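Local coordinates for transcriptional activator PlcR protein (Bacillus thuringiensis, PDB 3U3W), which activates transcription as a quorum-sensing virulence regulator, binding DNA through a helix-turn-helix domain and the signal peptide PapR through a tetratricopeptide-repeat domain, at residues A[93-98]-A[126-131]; A[137-142]-A[163-168]; A[156-161]-A[175-180]. One frame throughout, in Å; residues are numbered along the deposited sequence.

Interaction 1. Residues A[93-98]-A[126-131]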
# COMPACT_ATOMS: atom_id res chain seq x y z
N GLU A 93 -13.48 -3.56 -22.20
CA GLU A 93 -12.63 -4.70 -21.86
C GLU A 93 -13.01 -5.31 -20.52
O GLU A 93 -13.07 -6.52 -20.39
CB GLU A 93 -11.17 -4.29 -21.86
CG GLU A 93 -10.91 -3.12 -22.75
CD GLU A 93 -9.45 -2.96 -23.08
OE1 GLU A 93 -8.70 -3.95 -22.89
OE2 GLU A 93 -9.06 -1.86 -23.52
N ILE A 94 -13.25 -4.47 -19.52
CA ILE A 94 -13.71 -4.97 -18.24
C ILE A 94 -14.95 -5.82 -18.41
O ILE A 94 -15.06 -6.92 -17.85
CB ILE A 94 -14.02 -3.81 -17.28
CG1 ILE A 94 -12.73 -3.02 -17.03
CG2 ILE A 94 -14.68 -4.35 -16.00
CD1 ILE A 94 -12.82 -1.96 -15.94
N TYR A 95 -15.88 -5.30 -19.19
CA TYR A 95 -17.15 -5.98 -19.45
C TYR A 95 -16.93 -7.38 -20.03
O TYR A 95 -17.50 -8.37 -19.55
CB TYR A 95 -18.01 -5.12 -20.38
CG TYR A 95 -19.32 -5.73 -20.76
CD1 TYR A 95 -20.43 -5.63 -19.91
CD2 TYR A 95 -19.47 -6.42 -21.96
CE1 TYR A 95 -21.65 -6.19 -20.25
CE2 TYR A 95 -20.69 -6.98 -22.31
CZ TYR A 95 -21.77 -6.87 -21.45
OH TYR A 95 -22.96 -7.44 -21.81
N ASN A 96 -16.11 -7.47 -21.07
CA ASN A 96 -15.76 -8.76 -21.67
C ASN A 96 -14.93 -9.66 -20.76
O ASN A 96 -15.24 -10.85 -20.61
CB ASN A 96 -15.01 -8.55 -22.99
CG ASN A 96 -15.88 -7.96 -24.07
OD1 ASN A 96 -17.07 -8.27 -24.16
ND2 ASN A 96 -15.30 -7.10 -24.90
N LYS A 97 -13.89 -9.09 -20.16
CA LYS A 97 -12.99 -9.85 -19.30
C LYS A 97 -13.75 -10.47 -18.12
O LYS A 97 -13.64 -11.67 -17.85
CB LYS A 97 -11.86 -8.95 -18.80
CG LYS A 97 -11.00 -9.55 -17.68
CD LYS A 97 -9.87 -8.62 -17.28
CE LYS A 97 -8.95 -9.27 -16.26
NZ LYS A 97 -8.30 -10.50 -16.81
N VAL A 98 -14.54 -9.66 -17.44
CA VAL A 98 -15.28 -10.11 -16.28
C VAL A 98 -16.44 -11.06 -16.62
O VAL A 98 -16.74 -12.00 -15.87
CB VAL A 98 -15.80 -8.90 -15.49
CG1 VAL A 98 -16.94 -9.30 -14.57
CG2 VAL A 98 -14.66 -8.27 -14.72
N LEU A 126 -21.45 1.60 -20.01
CA LEU A 126 -21.61 1.29 -21.43
C LEU A 126 -23.05 1.52 -21.89
O LEU A 126 -23.38 1.32 -23.06
CB LEU A 126 -21.14 -0.14 -21.72
CG LEU A 126 -19.64 -0.41 -21.51
CD1 LEU A 126 -19.31 -1.88 -21.73
CD2 LEU A 126 -18.81 0.46 -22.41
N LYS A 127 -23.91 1.92 -20.98
CA LYS A 127 -25.30 2.22 -21.33
C LYS A 127 -26.07 0.97 -21.80
O LYS A 127 -27.02 1.07 -22.56
CB LYS A 127 -25.35 3.33 -22.38
CG LYS A 127 -24.74 4.64 -21.87
CD LYS A 127 -24.77 5.75 -22.91
CE LYS A 127 -23.97 6.97 -22.46
NZ LYS A 127 -24.54 7.65 -21.26
N LYS A 128 -25.63 -0.19 -21.33
CA LYS A 128 -26.33 -1.44 -21.58
C LYS A 128 -27.45 -1.64 -20.56
O LYS A 128 -28.38 -2.42 -20.76
CB LYS A 128 -25.34 -2.60 -21.52
CG LYS A 128 -24.30 -2.60 -22.65
CD LYS A 128 -23.27 -3.73 -22.48
CE LYS A 128 -22.71 -4.20 -23.82
NZ LYS A 128 -22.24 -3.06 -24.67
N VAL A 129 -27.35 -0.92 -19.45
CA VAL A 129 -28.39 -0.98 -18.43
C VAL A 129 -28.56 0.41 -17.84
O VAL A 129 -27.65 1.22 -17.87
CB VAL A 129 -28.09 -2.04 -17.36
CG1 VAL A 129 -28.90 -1.78 -16.14
CG2 VAL A 129 -28.40 -3.46 -17.90
N ASP A 130 -29.76 0.69 -17.33
CA ASP A 130 -30.06 2.04 -16.89
C ASP A 130 -29.61 2.23 -15.44
O ASP A 130 -29.49 1.27 -14.69
CB ASP A 130 -31.55 2.40 -17.10
CG ASP A 130 -32.48 1.72 -16.13
OD1 ASP A 130 -32.39 2.00 -14.92
OD2 ASP A 130 -33.32 0.91 -16.56
N TYR A 131 -29.38 3.49 -15.07
CA TYR A 131 -28.81 3.82 -13.77
C TYR A 131 -29.59 3.20 -12.61
O TYR A 131 -29.00 2.83 -11.60
CB TYR A 131 -28.72 5.33 -13.59
CG TYR A 131 -30.01 5.99 -13.12
CD1 TYR A 131 -30.31 6.10 -11.77
CD2 TYR A 131 -30.91 6.52 -14.03
CE1 TYR A 131 -31.48 6.70 -11.33
CE2 TYR A 131 -32.09 7.12 -13.61
CZ TYR A 131 -32.37 7.21 -12.26
OH TYR A 131 -33.54 7.81 -11.85
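In the tetratricopeptide-repeat (TPR) domain of PlcR, a helix is met by the loop between two later helices: Y95 of helix 91-102 receives L126 and K128 from the turn that follows helix 109-125. The contact illustrates how one aromatic side chain can gather partners of different character. Y95 stands with CG anti to its own N (chi1 178°), which swings the ring out from the helix toward the loop. K128 lays its aliphatic chain over one face of that ring. Its CD lies 3.6 Å from Y95 CZ and 4.0 Å from the ring centroid, a CH-pi contact, while CE reaches 3.7 Å from Y95 CZ. A bend at the last torsion of K128 (chi4 50°) leaves NZ 5.1 Å from the Y95 ring centroid and near the ring normal; at that range any cation-pi attraction is weak at most. L126 comes to the root of the ring instead, with CD1 3.7 Å from Y95 CB, an apolar touch that approaches the ring obliquely.

A Schellman motif ends helix 109-125, with K127 at positive phi (65°); L126 and K128, on either side of it in sequence, both direct their CB toward 93-98. D130 then N-caps helix 131-143, its OD1 accepting from Y133 N. All of this lies at the surface, whereas the inner side of helix 91-102 packs through I94 and V98 on helix 109-125, and through I94 and K97 on helix 72-87.

Interaction 2. Residues A[137-142]-A[163-168]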
# COMPACT_ATOMS: atom_id res chain seq x y z
N GLU A 137 -29.14 -3.56 -8.40
CA GLU A 137 -28.30 -4.74 -8.40
C GLU A 137 -27.14 -4.57 -7.40
O GLU A 137 -26.81 -5.49 -6.64
CB GLU A 137 -27.78 -5.04 -9.80
CG GLU A 137 -28.85 -5.55 -10.75
CD GLU A 137 -29.69 -6.67 -10.15
OE1 GLU A 137 -29.13 -7.61 -9.55
OE2 GLU A 137 -30.94 -6.60 -10.27
N LEU A 138 -26.54 -3.39 -7.40
CA LEU A 138 -25.49 -3.08 -6.44
C LEU A 138 -25.98 -3.20 -4.99
O LEU A 138 -25.32 -3.81 -4.16
CB LEU A 138 -24.91 -1.70 -6.71
CG LEU A 138 -24.08 -1.72 -7.98
CD1 LEU A 138 -23.52 -0.34 -8.27
CD2 LEU A 138 -22.98 -2.74 -7.81
N LYS A 139 -27.14 -2.63 -4.70
CA LYS A 139 -27.72 -2.74 -3.36
C LYS A 139 -27.92 -4.19 -2.94
O LYS A 139 -27.85 -4.51 -1.75
CB LYS A 139 -29.02 -1.93 -3.25
CG LYS A 139 -28.78 -0.43 -3.10
CD LYS A 139 -30.07 0.37 -3.04
CE LYS A 139 -29.78 1.76 -2.46
NZ LYS A 139 -30.90 2.72 -2.61
N LYS A 140 -28.16 -5.06 -3.90
CA LYS A 140 -28.41 -6.47 -3.61
C LYS A 140 -27.12 -7.18 -3.21
O LYS A 140 -27.13 -8.04 -2.34
CB LYS A 140 -29.09 -7.16 -4.80
CG LYS A 140 -30.63 -7.01 -4.79
CD LYS A 140 -31.28 -7.41 -6.13
CE LYS A 140 -30.75 -8.73 -6.67
NZ LYS A 140 -31.39 -9.11 -7.97
N LEU A 141 -26.01 -6.80 -3.84
CA LEU A 141 -24.70 -7.26 -3.40
C LEU A 141 -24.45 -6.85 -1.95
O LEU A 141 -23.93 -7.62 -1.16
CB LEU A 141 -23.59 -6.71 -4.30
CG LEU A 141 -23.69 -6.99 -5.79
CD1 LEU A 141 -22.48 -6.43 -6.57
CD2 LEU A 141 -23.86 -8.48 -6.04
N LEU A 142 -24.83 -5.63 -1.59
CA LEU A 142 -24.69 -5.18 -0.20
C LEU A 142 -25.53 -6.03 0.72
O LEU A 142 -25.07 -6.43 1.79
CB LEU A 142 -25.12 -3.73 -0.02
CG LEU A 142 -24.34 -2.68 -0.80
CD1 LEU A 142 -24.74 -1.31 -0.32
CD2 LEU A 142 -22.83 -2.90 -0.66
N ASN A 163 -21.80 7.44 -6.73
CA ASN A 163 -21.42 8.05 -8.00
C ASN A 163 -22.59 8.09 -8.97
O ASN A 163 -22.74 9.03 -9.74
CB ASN A 163 -20.29 7.26 -8.68
CG ASN A 163 -18.92 7.50 -8.05
OD1 ASN A 163 -18.74 8.42 -7.25
ND2 ASN A 163 -17.95 6.68 -8.41
N ILE A 164 -23.39 7.03 -8.96
CA ILE A 164 -24.44 6.88 -9.95
C ILE A 164 -25.64 7.77 -9.61
O ILE A 164 -26.18 8.43 -10.50
CB ILE A 164 -24.85 5.40 -10.11
CG1 ILE A 164 -23.67 4.61 -10.67
CG2 ILE A 164 -26.08 5.29 -11.03
CD1 ILE A 164 -23.88 3.12 -10.67
N TYR A 165 -26.02 7.80 -8.33
CA TYR A 165 -26.98 8.80 -7.84
C TYR A 165 -26.52 10.19 -8.27
O TYR A 165 -27.29 10.99 -8.80
CB TYR A 165 -27.09 8.77 -6.32
CG TYR A 165 -28.02 7.72 -5.75
CD1 TYR A 165 -29.27 7.50 -6.31
CD2 TYR A 165 -27.64 6.94 -4.65
CE1 TYR A 165 -30.13 6.54 -5.79
CE2 TYR A 165 -28.49 5.98 -4.12
CZ TYR A 165 -29.74 5.78 -4.70
OH TYR A 165 -30.60 4.83 -4.19
N ALA A 166 -25.24 10.47 -8.05
CA ALA A 166 -24.77 11.83 -8.24
C ALA A 166 -24.78 12.26 -9.70
O ALA A 166 -25.10 13.40 -10.02
CB ALA A 166 -23.39 12.05 -7.60
N GLU A 167 -24.42 11.37 -10.61
CA GLU A 167 -24.34 11.81 -11.99
C GLU A 167 -25.68 11.71 -12.73
O GLU A 167 -25.78 12.08 -13.90
CB GLU A 167 -23.19 11.12 -12.72
CG GLU A 167 -23.39 9.69 -13.08
CD GLU A 167 -22.25 9.18 -13.95
OE1 GLU A 167 -21.38 10.01 -14.33
OE2 GLU A 167 -22.21 7.97 -14.25
N ASN A 168 -26.70 11.23 -12.03
CA ASN A 168 -28.06 11.20 -12.55
C ASN A 168 -29.02 12.15 -11.82
O ASN A 168 -30.23 11.88 -11.72
CB ASN A 168 -28.59 9.76 -12.56
CG ASN A 168 -27.85 8.88 -13.55
OD1 ASN A 168 -28.24 8.78 -14.72
ND2 ASN A 168 -26.77 8.24 -13.09
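K139 and Y165 meet at their polar ends, and L138 and I164 at their methyl groups, joining helices 131-143 and 153-167 in the TPR superhelix of PlcR. The pair exemplifies a helix contact whose two halves differ in kind. On the buried side, L138 CD1 and I164 CD1 are 4.2 Å apart, a light touch in itself. The close packing there comes from the surroundings: I164 is backed by C134 and Y124 and reaches an aromatic side chain of the bound peptide.

The more exposed side is spanned by a single polar bridge. K139 extends fully beyond CG, with chi3 and chi4 both near 180°, and its NZ donates to Y165 OH at 2.7 Å. The ammonium group arrives at the ring's edge, in its plane, and the two side chains cross at about a right angle; no aromatic face is used. A lysine charge so near would probably polarise the phenol. K140, one residue on, turns instead to its own helix and forms a salt bridge with E137.

At the far end of 163-168, N168 turns back to its own segment. Its ND2 is bonded to Y124 OH, and N168 ND2 also donates to I164 O at 2.7 Å with an N-H...O angle of 174°, the acceptor lying within 4° of the N168 amide plane.

Interaction 3. Residues A[156-161]-A[175-180]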
# COMPACT_ATOMS: atom_id res chain seq x y z
N TYR A 156 -16.53 -0.01 -1.41
CA TYR A 156 -16.30 0.24 -2.83
C TYR A 156 -17.61 0.21 -3.62
O TYR A 156 -17.84 1.02 -4.52
CB TYR A 156 -15.33 -0.78 -3.40
CG TYR A 156 -13.97 -0.83 -2.74
CD1 TYR A 156 -13.47 0.27 -2.06
CD2 TYR A 156 -13.18 -1.98 -2.81
CE1 TYR A 156 -12.20 0.23 -1.46
CE2 TYR A 156 -11.94 -2.04 -2.22
CZ TYR A 156 -11.45 -0.92 -1.54
OH TYR A 156 -10.21 -0.96 -0.94
N ILE A 157 -18.48 -0.73 -3.27
CA ILE A 157 -19.81 -0.83 -3.87
C ILE A 157 -20.69 0.40 -3.52
O ILE A 157 -21.37 0.97 -4.38
CB ILE A 157 -20.47 -2.19 -3.51
CG1 ILE A 157 -19.67 -3.33 -4.15
CG2 ILE A 157 -21.93 -2.25 -3.99
CD1 ILE A 157 -20.01 -4.72 -3.62
N GLU A 158 -20.64 0.83 -2.26
CA GLU A 158 -21.33 2.05 -1.87
C GLU A 158 -20.84 3.28 -2.63
O GLU A 158 -21.64 4.17 -2.95
CB GLU A 158 -21.24 2.27 -0.36
CG GLU A 158 -22.15 1.32 0.41
CD GLU A 158 -21.82 1.28 1.89
OE1 GLU A 158 -21.84 0.19 2.49
OE2 GLU A 158 -21.53 2.36 2.45
N ASN A 159 -19.55 3.32 -2.92
CA ASN A 159 -18.99 4.44 -3.64
C ASN A 159 -19.54 4.47 -5.06
O ASN A 159 -19.96 5.51 -5.53
CB ASN A 159 -17.45 4.43 -3.63
CG ASN A 159 -16.85 5.46 -4.60
OD1 ASN A 159 -16.74 6.65 -4.29
ND2 ASN A 159 -16.49 5.01 -5.77
N ALA A 160 -19.56 3.32 -5.73
CA ALA A 160 -20.22 3.21 -7.05
C ALA A 160 -21.70 3.66 -7.01
O ALA A 160 -22.13 4.49 -7.81
CB ALA A 160 -20.11 1.79 -7.62
N ILE A 161 -22.46 3.15 -6.05
CA ILE A 161 -23.83 3.58 -5.87
C ILE A 161 -23.92 5.11 -5.72
O ILE A 161 -24.74 5.75 -6.38
CB ILE A 161 -24.48 2.89 -4.65
CG1 ILE A 161 -24.69 1.40 -4.94
CG2 ILE A 161 -25.80 3.57 -4.31
CD1 ILE A 161 -25.08 0.56 -3.72
N ILE A 175 -24.47 12.84 -2.18
CA ILE A 175 -23.71 13.53 -1.15
C ILE A 175 -23.86 12.89 0.24
O ILE A 175 -22.89 12.70 0.95
CB ILE A 175 -24.02 15.03 -1.14
CG1 ILE A 175 -23.35 15.70 -2.36
CG2 ILE A 175 -23.60 15.65 0.17
CD1 ILE A 175 -23.95 17.06 -2.79
N ASP A 176 -25.09 12.52 0.60
CA ASP A 176 -25.32 11.87 1.88
C ASP A 176 -24.66 10.49 1.95
O ASP A 176 -24.22 10.07 3.02
CB ASP A 176 -26.82 11.78 2.19
CG ASP A 176 -27.39 13.09 2.76
OD1 ASP A 176 -26.68 13.81 3.50
OD2 ASP A 176 -28.57 13.41 2.46
N LEU A 177 -24.59 9.78 0.82
CA LEU A 177 -23.94 8.47 0.78
C LEU A 177 -22.41 8.61 0.88
O LEU A 177 -21.76 7.83 1.58
CB LEU A 177 -24.38 7.66 -0.44
CG LEU A 177 -23.78 6.25 -0.50
CD1 LEU A 177 -23.74 5.55 0.87
CD2 LEU A 177 -24.48 5.35 -1.53
N PHE A 178 -21.85 9.61 0.21
CA PHE A 178 -20.43 9.91 0.36
C PHE A 178 -20.06 10.19 1.82
O PHE A 178 -19.09 9.64 2.34
CB PHE A 178 -20.03 11.09 -0.53
CG PHE A 178 -19.98 10.73 -1.98
CD1 PHE A 178 -19.27 9.60 -2.41
CD2 PHE A 178 -20.65 11.50 -2.92
CE1 PHE A 178 -19.24 9.24 -3.75
CE2 PHE A 178 -20.61 11.14 -4.27
CZ PHE A 178 -19.90 10.01 -4.68
N GLU A 179 -20.84 11.05 2.47
CA GLU A 179 -20.60 11.34 3.88
C GLU A 179 -20.67 10.07 4.73
O GLU A 179 -19.87 9.91 5.63
CB GLU A 179 -21.57 12.40 4.40
CG GLU A 179 -21.40 13.76 3.76
CD GLU A 179 -22.37 14.79 4.34
OE1 GLU A 179 -23.28 14.37 5.08
OE2 GLU A 179 -22.20 16.00 4.08
N GLN A 180 -21.62 9.17 4.45
CA GLN A 180 -21.68 7.92 5.21
C GLN A 180 -20.43 7.07 5.02
O GLN A 180 -19.98 6.44 5.97
CB GLN A 180 -22.88 7.07 4.82
CG GLN A 180 -24.19 7.35 5.51
CD GLN A 180 -25.32 6.59 4.84
OE1 GLN A 180 -26.28 7.19 4.34
NE2 GLN A 180 -25.20 5.25 4.79
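Segments 156-161 and 175-180 run nearly antiparallel, their axes 9.4 Å apart at closest approach and crossing at -162°, with E158 facing L177 and N159 facing F178. This is an antiparallel pair of consecutive helices, 153-167 and 171-187, in the TPR domain, and it shows how one leucine can reach across to a neighbouring helix. L177 sends its side chain straight across: a chi1 near 180° (-177°) carries CG away from the backbone N, and CD2 settles 3.6 Å from I161 CG2 and 3.4 Å from E158 O. The same methyl thus rests against both an apolar branch and a backbone carbonyl. L177 CD1 lies a loose 4.2 Å from E158 OE2, which is bonded to Q184 NE2 farther along the second helix.

F178 makes a second, more polar meeting. N159 directs its CB away from 175-180, but its amide comes back, and OD1 lies in the plane of the F178 ring at the edge; amide and ring planes are 53° apart. The N159 amide is held from two sides, since OD1 accepts from N201 ND2 of helix 192-208 and ND2 bonds to the backbone of the bound peptide. F178 is therefore a second-shell neighbour of a peptide-binding side chain, its CE1 standing 3.6 Å from N159 OD1.

In the fold
Taken together, the three contacts follow the chain through successive helices of the TPR superhelix. Interaction 1 precedes interaction 2, and Y131, which opens helix 131-143, joins them: its CB is 3.7 Å from I164 CG2. Interactions 2 and 3 share helix 153-167 and lie closer, their centres about 8 Å apart; L138 CB packs 3.6 Å from I161 CG1, so I161 touches both L138 of helix 131-143 and L177 of helix 171-187. The bound peptide reaches both of these contacts through that shared helix, with A160 in interaction 3 and N163, A166 and E167 in interaction 2 also packing on it. All three lie at least about 31 Å, nearest atoms, from the DNA.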